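Side-chain contacts in cyclic nucleotide-binding domain (CNMP-BD) protein (PDB 3MDP), which probably binds a cyclic nucleotide through a double-stranded beta-helix domain and may take part in transcriptional control, though neither role is established: residues A[6-9]-A[13-16]; A[91-96]-A[114-119]. One frame throughout, in Å; residues are numbered along the deposited sequence.

In the fold
Interactions 1 and 2 follow one another along the chain and do not touch: their centres lie 20 Å apart and their nearest atoms about 6 Å. Helix 123-139 comes between them, with Phe13 of interaction 1 and Leu115 and Ser119 of interaction 2 all packing on its Leu129. Interaction 2 is the nearer to the succinate site, since it includes Thr96, whose OG1 hydrogen-bonds a succinate probably taken from the crystallisation liquor; the Tyr93 side chain lies about 6 Å from that of Ser87, and the Arg116 side chain about 9 Å from Gly85. Interaction 1 belongs to the N-terminal helical region, its Phe14 side chain about 11 Å from that of Val86.

Interaction 1. Residues A[6-9]-A[13-16]; sequences ERLR and FFAS
Leu8 and Phe14 make the apolar part of this contact. Leu8 CB lies over one face of the Phe14 ring, 4.0 Å from Phe14 CG, and Leu8 CD2 sits above the same face toward the rim, at 4.2 Å from Phe14 CE2. The opposite face is covered by the neighbouring Phe13, whose ring edge brings CD2 over the centre, 3.7 Å above the plane. With chi1 at -63°, Phe14 CG stands beside its own backbone N, which sets the ring between these two neighbours. Val108 and Ile110 of strand 105-111, touched by Leu8 and Phe14 respectively, continue the apolar cluster into the beta-helix.

Two carbonyl oxygens of residues 6-9 face the second segment: Leu8 O lies 3.2 Å from Phe14 CB, and Arg9 O receives a CA-H...O contact from Ala15 CA at 3.4 Å, with an angle of 124° at the hydrogen.

The polar part is Arg9. Its chain runs extended from CG to NE and then turns (chi4 -78°), bringing NH1 to 2.9 Å from Ala15 O, which lies at the guanidinium edge. NH2 is hydrogen-bonded to Leu17 O and salt-bridged to Asp19, while Glu6 OE1 is a long ionic neighbour of NE. The buried Leu8 and Phe14 side chains and the partly exposed Arg9 thus join residues 6-9 to helix 12-15 and the start of helix 19-27, consistent with the N-terminal helical element of cyclic nucleotide-binding domains.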
ATOM      1  N   GLU A   6      13.044  15.315 -14.955  1.00 13.13           N
ATOM      2  CA  GLU A   6      14.028  14.269 -15.164  1.00 13.78           C
ATOM      3  C   GLU A   6      14.668  13.909 -13.800  1.00  9.23           C
ATOM      4  O   GLU A   6      15.039  12.767 -13.587  1.00  7.01           O
ATOM      5  CB  GLU A   6      15.067  14.673 -16.218  1.00 15.92           C
ATOM      6  CG  GLU A   6      14.585  14.486 -17.681  1.00 26.23           C
ATOM      7  CD  GLU A   6      14.667  13.018 -18.214  1.00 34.61           C
ATOM      8  OE1 GLU A   6      14.782  12.043 -17.417  1.00 35.61           O
ATOM      9  OE2 GLU A   6      14.611  12.850 -19.460  1.00 39.13           O
ATOM     10  N   ARG A   7      14.771  14.875 -12.883  0.60  8.35           N
ATOM     11  CA  ARG A   7      15.333  14.593 -11.556  0.60 10.80           C
ATOM     12  C   ARG A   7      14.437  13.641 -10.759  0.60 10.61           C
ATOM     13  O   ARG A   7      14.933  12.869  -9.961  0.60 14.33           O
ATOM     14  CB  ARG A   7      15.587  15.877 -10.749  0.60 12.75           C
ATOM     15  CG  ARG A   7      16.656  16.821 -11.335  0.60 15.12           C
ATOM     16  CD  ARG A   7      17.183  17.797 -10.260  0.60 19.25           C
ATOM     17  NE  ARG A   7      18.296  17.213  -9.495  0.60 24.11           N
ATOM     18  CZ  ARG A   7      19.010  17.853  -8.564  0.60 21.91           C
ATOM     19  NH1 ARG A   7      18.737  19.113  -8.247  0.60 18.41           N
ATOM     20  NH2 ARG A   7      20.001  17.219  -7.941  0.60 20.39           N
ATOM     21  N   LEU A   8      13.126  13.700 -10.979  1.00 10.50           N
ATOM     22  CA  LEU A   8      12.172  12.786 -10.292  1.00 11.35           C
ATOM     23  C   LEU A   8      12.428  11.299 -10.620  1.00 14.72           C
ATOM     24  O   LEU A   8      12.205  10.433  -9.760  1.00 13.13           O
ATOM     25  CB  LEU A   8      10.718  13.118 -10.650  1.00 11.54           C
ATOM     26  CG  LEU A   8      10.114  14.454 -10.205  1.00 14.06           C
ATOM     27  CD1 LEU A   8       8.667  14.577 -10.755  1.00 17.85           C
ATOM     28  CD2 LEU A   8      10.138  14.610  -8.674  1.00 13.81           C
ATOM     29  N   ARG A   9      12.911  11.013 -11.834  1.00 15.77           N
ATOM     30  CA  ARG A   9      13.133   9.626 -12.291  1.00 18.45           C
ATOM     31  C   ARG A   9      14.097   8.805 -11.491  1.00 17.24           C
ATOM     32  O   ARG A   9      14.043   7.582 -11.547  1.00 21.31           O
ATOM     33  CB  ARG A   9      13.682   9.582 -13.707  1.00 20.83           C
ATOM     34  CG  ARG A   9      12.657   9.647 -14.721  1.00 24.95           C
ATOM     35  CD  ARG A   9      13.125   9.089 -16.063  1.00 27.52           C
ATOM     36  NE  ARG A   9      11.987   9.262 -16.940  1.00 33.05           N
ATOM     37  CZ  ARG A   9      10.918   8.473 -16.939  1.00 37.15           C
ATOM     38  NH1 ARG A   9      10.864   7.392 -16.158  1.00 34.37           N
ATOM     39  NH2 ARG A   9       9.902   8.753 -17.750  1.00 41.13           N
ATOM     40  N   PHE A  13       9.458   5.841  -6.646  1.00 12.25           N
ATOM     41  CA  PHE A  13       8.041   6.103  -6.883  1.00 13.91           C
ATOM     42  C   PHE A  13       7.788   6.605  -8.313  1.00 15.46           C
ATOM     43  O   PHE A  13       6.767   6.287  -8.898  1.00 16.53           O
ATOM     44  CB  PHE A  13       7.520   7.092  -5.838  1.00 14.70           C
ATOM     45  CG  PHE A  13       6.065   7.364  -5.928  1.00 14.98           C
ATOM     46  CD1 PHE A  13       5.139   6.506  -5.337  1.00 17.40           C
ATOM     47  CD2 PHE A  13       5.603   8.484  -6.584  1.00 16.72           C
ATOM     48  CE1 PHE A  13       3.781   6.755  -5.411  1.00 17.86           C
ATOM     49  CE2 PHE A  13       4.238   8.737  -6.676  1.00 20.25           C
ATOM     50  CZ  PHE A  13       3.324   7.869  -6.076  1.00 17.07           C
ATOM     51  N   PHE A  14       8.750   7.348  -8.868  1.00 15.69           N
ATOM     52  CA  PHE A  14       8.595   8.011 -10.137  1.00 14.94           C
ATOM     53  C   PHE A  14       9.313   7.352 -11.321  1.00 17.31           C
ATOM     54  O   PHE A  14       8.999   7.700 -12.471  1.00 16.18           O
ATOM     55  CB  PHE A  14       9.151   9.435 -10.027  1.00 16.44           C
ATOM     56  CG  PHE A  14       8.430  10.286  -9.071  1.00 17.53           C
ATOM     57  CD1 PHE A  14       7.197  10.823  -9.404  1.00 22.78           C
ATOM     58  CD2 PHE A  14       8.953  10.536  -7.822  1.00 21.40           C
ATOM     59  CE1 PHE A  14       6.515  11.618  -8.515  1.00 25.90           C
ATOM     60  CE2 PHE A  14       8.263  11.329  -6.925  1.00 27.25           C
ATOM     61  CZ  PHE A  14       7.050  11.874  -7.281  1.00 27.45           C
ATOM     62  N   ALA A  15      10.254   6.436 -11.031  1.00 15.86           N
ATOM     63  CA  ALA A  15      11.164   5.863 -12.019  1.00 17.62           C
ATOM     64  C   ALA A  15      10.436   5.140 -13.194  1.00 20.56           C
ATOM     65  O   ALA A  15      10.963   5.109 -14.302  1.00 23.21           O
ATOM     66  CB  ALA A  15      12.186   4.919 -11.324  1.00 14.43           C
ATOM     67  N   SER A  16       9.251   4.580 -12.922  1.00 24.27           N
ATOM     68  CA  SER A  16       8.422   3.812 -13.892  1.00 26.14           C
ATOM     69  C   SER A  16       7.456   4.652 -14.740  1.00 26.49           C
ATOM     70  O   SER A  16       6.840   4.124 -15.663  1.00 26.95           O
ATOM     71  CB  SER A  16       7.571   2.755 -13.150  1.00 26.81           C
ATOM     72  OG  SER A  16       6.616   3.331 -12.228  1.00 32.57           O
TER

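Interaction 2. Residues A[91-96]-A[114-119]; sequences KPYHYT and RLREMS
Tyr93 and Arg116 meet ring to methylene. Arg116 CD lies over the ring face, 3.5 Å from the Tyr93 centroid and 11° off the ring normal, a well-centred CH-pi contact in which CD is close to all six ring carbons. Lys91 CA covers the opposite face, 3.8 Å above the plane, in a loop that carries a cis peptide before Pro92; the ring is therefore held between its own loop and helix 112-121.

The charged end adds an off-centre cation-pi contact. Arg116 CZ is 5.0 Å from the Tyr93 centroid, and the ring and guanidinium planes are 33° apart, hence not stacked parallel. A bend at chi3 (-64°) turns the group from CD back past the base of the ring, where Tyr93 CB sits 4.1 Å above the guanidinium plane.

Hydrogen bonding draws Arg116 beyond the ring: NH1 donates to Ala47 O and Ser88 O, and NH2 forms a salt bridge with Asp48. Replacing Tyr93 by an alanine would probably strip Arg116 CD of its aromatic cover, leaving the guanidinium's polar partners in place but no ring beside it.

Ser88 directly follows the succinate-binding residues 85-87, and Thr96 binds the same ligand, so this loop is probably the counterpart of the family's phosphate-binding cassette. The aromatic face takes the arginine's aliphatic part while backbone carbonyls accept its N-H groups and the Asp48 carboxylate meets its charge, so Arg116 ties helix 112-121 to this loop and to the one ahead of strand 49-55.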
ATOM      1  N   LYS A  91      -8.110   6.241   0.163  1.00 18.17           N
ATOM      2  CA  LYS A  91      -9.368   6.479   0.878  1.00 17.09           C
ATOM      3  C   LYS A  91      -9.274   6.103   2.341  1.00 18.30           C
ATOM      4  O   LYS A  91      -8.721   5.055   2.677  1.00 21.68           O
ATOM      5  CB  LYS A  91     -10.490   5.666   0.273  1.00 20.63           C
ATOM      6  CG  LYS A  91     -10.938   6.166  -1.034  1.00 19.55           C
ATOM      7  CD  LYS A  91     -12.180   5.428  -1.494  1.00 25.64           C
ATOM      8  CE  LYS A  91     -12.630   5.941  -2.853  1.00 27.19           C
ATOM      9  NZ  LYS A  91     -13.980   5.405  -3.214  1.00 32.56           N
ATOM     10  N   PRO A  92      -9.854   6.925   3.220  1.00 15.43           N
ATOM     11  CA  PRO A  92     -10.670   8.104   2.922  1.00 13.72           C
ATOM     12  C   PRO A  92      -9.906   9.436   2.893  1.00 11.11           C
ATOM     13  O   PRO A  92     -10.490  10.469   3.179  1.00 13.45           O
ATOM     14  CB  PRO A  92     -11.658   8.094   4.086  1.00 16.17           C
ATOM     15  CG  PRO A  92     -10.790   7.671   5.235  1.00 13.42           C
ATOM     16  CD  PRO A  92      -9.926   6.579   4.651  1.00 16.87           C
ATOM     17  N   TYR A  93      -8.620   9.396   2.562  1.00 13.05           N
ATOM     18  CA  TYR A  93      -7.844  10.612   2.226  1.00 12.89           C
ATOM     19  C   TYR A  93      -7.660  11.599   3.390  1.00 11.12           C
ATOM     20  O   TYR A  93      -7.675  12.837   3.209  1.00 15.10           O
ATOM     21  CB  TYR A  93      -8.463  11.326   1.014  1.00 12.73           C
ATOM     22  CG  TYR A  93      -8.817  10.457  -0.161  1.00 12.29           C
ATOM     23  CD1 TYR A  93      -7.831   9.712  -0.835  1.00 13.73           C
ATOM     24  CD2 TYR A  93     -10.112  10.443  -0.665  1.00 11.93           C
ATOM     25  CE1 TYR A  93      -8.156   8.929  -1.937  1.00 16.82           C
ATOM     26  CE2 TYR A  93     -10.445   9.656  -1.770  1.00 16.85           C
ATOM     27  CZ  TYR A  93      -9.455   8.919  -2.403  1.00 16.18           C
ATOM     28  OH  TYR A  93      -9.763   8.161  -3.482  1.00 22.26           O
ATOM     29  N   HIS A  94      -7.467  11.057   4.586  1.00 11.91           N
ATOM     30  CA  HIS A  94      -7.088  11.833   5.762  1.00 12.48           C
ATOM     31  C   HIS A  94      -5.827  11.222   6.349  1.00 14.48           C
ATOM     32  O   HIS A  94      -5.658  10.007   6.350  1.00 13.55           O
ATOM     33  CB  HIS A  94      -8.235  11.902   6.791  1.00 14.25           C
ATOM     34  CG  HIS A  94      -9.344  12.811   6.367  1.00 14.71           C
ATOM     35  ND1 HIS A  94     -10.192  12.507   5.320  1.00 19.64           N
ATOM     36  CD2 HIS A  94      -9.732  14.026   6.826  1.00 16.57           C
ATOM     37  CE1 HIS A  94     -11.052  13.499   5.153  1.00 20.27           C
ATOM     38  NE2 HIS A  94     -10.795  14.431   6.053  1.00 14.74           N
ATOM     39  N   TYR A  95      -4.894  12.064   6.775  1.00 11.99           N
ATOM     40  CA  TYR A  95      -3.630  11.548   7.302  1.00 14.28           C
ATOM     41  C   TYR A  95      -3.863  10.661   8.535  1.00 15.19           C
ATOM     42  O   TYR A  95      -4.621  11.011   9.452  1.00 15.64           O
ATOM     43  CB  TYR A  95      -2.679  12.701   7.627  1.00 13.42           C
ATOM     44  CG  TYR A  95      -2.225  13.531   6.427  1.00 13.87           C
ATOM     45  CD1 TYR A  95      -1.530  12.950   5.377  1.00 16.11           C
ATOM     46  CD2 TYR A  95      -2.442  14.918   6.378  1.00 13.69           C
ATOM     47  CE1 TYR A  95      -1.094  13.693   4.315  1.00 10.87           C
ATOM     48  CE2 TYR A  95      -2.005  15.676   5.307  1.00 14.78           C
ATOM     49  CZ  TYR A  95      -1.317  15.073   4.286  1.00 15.51           C
ATOM     50  OH  TYR A  95      -0.890  15.833   3.209  1.00 13.17           O
ATOM     51  N   THR A  96      -3.203   9.508   8.551  1.00 14.42           N
ATOM     52  CA  THR A  96      -3.372   8.528   9.624  1.00 14.96           C
ATOM     53  C   THR A  96      -2.304   8.726  10.696  1.00 13.96           C
ATOM     54  O   THR A  96      -2.328   8.091  11.759  1.00 14.74           O
ATOM     55  CB  THR A  96      -3.320   7.081   9.069  1.00 16.47           C
ATOM     56  OG1 THR A  96      -2.096   6.891   8.335  1.00 15.10           O
ATOM     57  CG2 THR A  96      -4.541   6.811   8.151  1.00 14.25           C
ATOM     58  N   ARG A 114      -5.102  17.232  -6.958  1.00 14.66           N
ATOM     59  CA  ARG A 114      -4.829  17.045  -8.385  1.00 14.20           C
ATOM     60  C   ARG A 114      -4.508  15.609  -8.718  1.00 15.75           C
ATOM     61  O   ARG A 114      -4.993  15.085  -9.734  1.00 14.74           O
ATOM     62  CB  ARG A 114      -3.700  17.960  -8.873  1.00 15.47           C
ATOM     63  CG  ARG A 114      -4.043  19.405  -8.940  1.00 14.76           C
ATOM     64  CD  ARG A 114      -5.256  19.637  -9.873  1.00 18.98           C
ATOM     65  NE  ARG A 114      -5.382  21.026 -10.289  1.00 15.46           N
ATOM     66  CZ  ARG A 114      -6.479  21.573 -10.831  1.00 10.85           C
ATOM     67  NH1 ARG A 114      -7.580  20.869 -11.038  1.00 13.40           N
ATOM     68  NH2 ARG A 114      -6.461  22.845 -11.180  1.00 15.03           N
ATOM     69  N   LEU A 115      -3.716  14.934  -7.880  1.00 16.13           N
ATOM     70  CA  LEU A 115      -3.394  13.521  -8.177  1.00 16.06           C
ATOM     71  C   LEU A 115      -4.647  12.676  -8.188  1.00 14.74           C
ATOM     72  O   LEU A 115      -4.782  11.733  -8.987  1.00 16.04           O
ATOM     73  CB  LEU A 115      -2.425  12.931  -7.156  1.00 15.16           C
ATOM     74  CG  LEU A 115      -0.953  13.263  -7.276  1.00 14.79           C
ATOM     75  CD1 LEU A 115      -0.197  12.619  -6.110  1.00 18.23           C
ATOM     76  CD2 LEU A 115      -0.377  12.833  -8.645  1.00 17.87           C
ATOM     77  N   ARG A 116      -5.541  12.970  -7.259  1.00 16.25           N
ATOM     78  CA  ARG A 116      -6.813  12.253  -7.201  1.00 15.24           C
ATOM     79  C   ARG A 116      -7.635  12.467  -8.471  1.00 15.40           C
ATOM     80  O   ARG A 116      -8.182  11.499  -9.004  1.00 15.50           O
ATOM     81  CB  ARG A 116      -7.601  12.612  -5.936  1.00 16.12           C
ATOM     82  CG  ARG A 116      -6.986  12.003  -4.682  1.00 15.38           C
ATOM     83  CD  ARG A 116      -7.843  12.132  -3.434  1.00 16.68           C
ATOM     84  NE  ARG A 116      -8.061  13.517  -3.001  1.00 16.23           N
ATOM     85  CZ  ARG A 116      -7.283  14.223  -2.186  1.00 17.03           C
ATOM     86  NH1 ARG A 116      -6.157  13.728  -1.687  1.00 13.29           N
ATOM     87  NH2 ARG A 116      -7.628  15.472  -1.888  1.00 19.23           N
ATOM     88  N   GLU A 117      -7.686  13.696  -8.987  1.00 14.03           N
ATOM     89  CA  GLU A 117      -8.448  14.000 -10.220  1.00 13.87           C
ATOM     90  C   GLU A 117      -7.877  13.244 -11.385  1.00 16.16           C
ATOM     91  O   GLU A 117      -8.609  12.636 -12.181  1.00 15.71           O
ATOM     92  CB  GLU A 117      -8.379  15.474 -10.591  1.00 15.19           C
ATOM     93  CG  GLU A 117      -9.253  16.348  -9.765  1.00 16.47           C
ATOM     94  CD  GLU A 117      -8.958  17.828  -9.944  1.00 18.92           C
ATOM     95  OE1 GLU A 117      -8.246  18.243 -10.893  1.00 13.19           O
ATOM     96  OE2 GLU A 117      -9.435  18.599  -9.100  1.00 22.74           O
HETATM   97  N   MSE A 118      -6.554  13.295 -11.472  1.00 17.40           N
HETATM   98  CA  MSE A 118      -5.820  12.719 -12.579  1.00 19.59           C
HETATM   99  C   MSE A 118      -5.951  11.219 -12.547  1.00 20.41           C
HETATM  100  O   MSE A 118      -6.106  10.594 -13.585  1.00 19.89           O
HETATM  101  CB  MSE A 118      -4.340  13.132 -12.510  1.00 19.84           C
HETATM  102  CG  MSE A 118      -4.141  14.642 -12.666  1.00 20.75           C
HETATM  103 SE   MSE A 118      -2.451  15.307 -11.950  0.75 19.29          SE
HETATM  104  CE  MSE A 118      -1.286  14.350 -13.101  1.00 15.38           C
ATOM    105  N   SER A 119      -5.906  10.645 -11.346  1.00 21.89           N
ATOM    106  CA  SER A 119      -6.139   9.216 -11.169  1.00 22.27           C
ATOM    107  C   SER A 119      -7.506   8.792 -11.649  1.00 22.01           C
ATOM    108  O   SER A 119      -7.638   7.740 -12.252  1.00 23.19           O
ATOM    109  CB  SER A 119      -5.959   8.814  -9.707  1.00 21.12           C
ATOM    110  OG  SER A 119      -4.613   8.995  -9.352  1.00 22.15           O
TER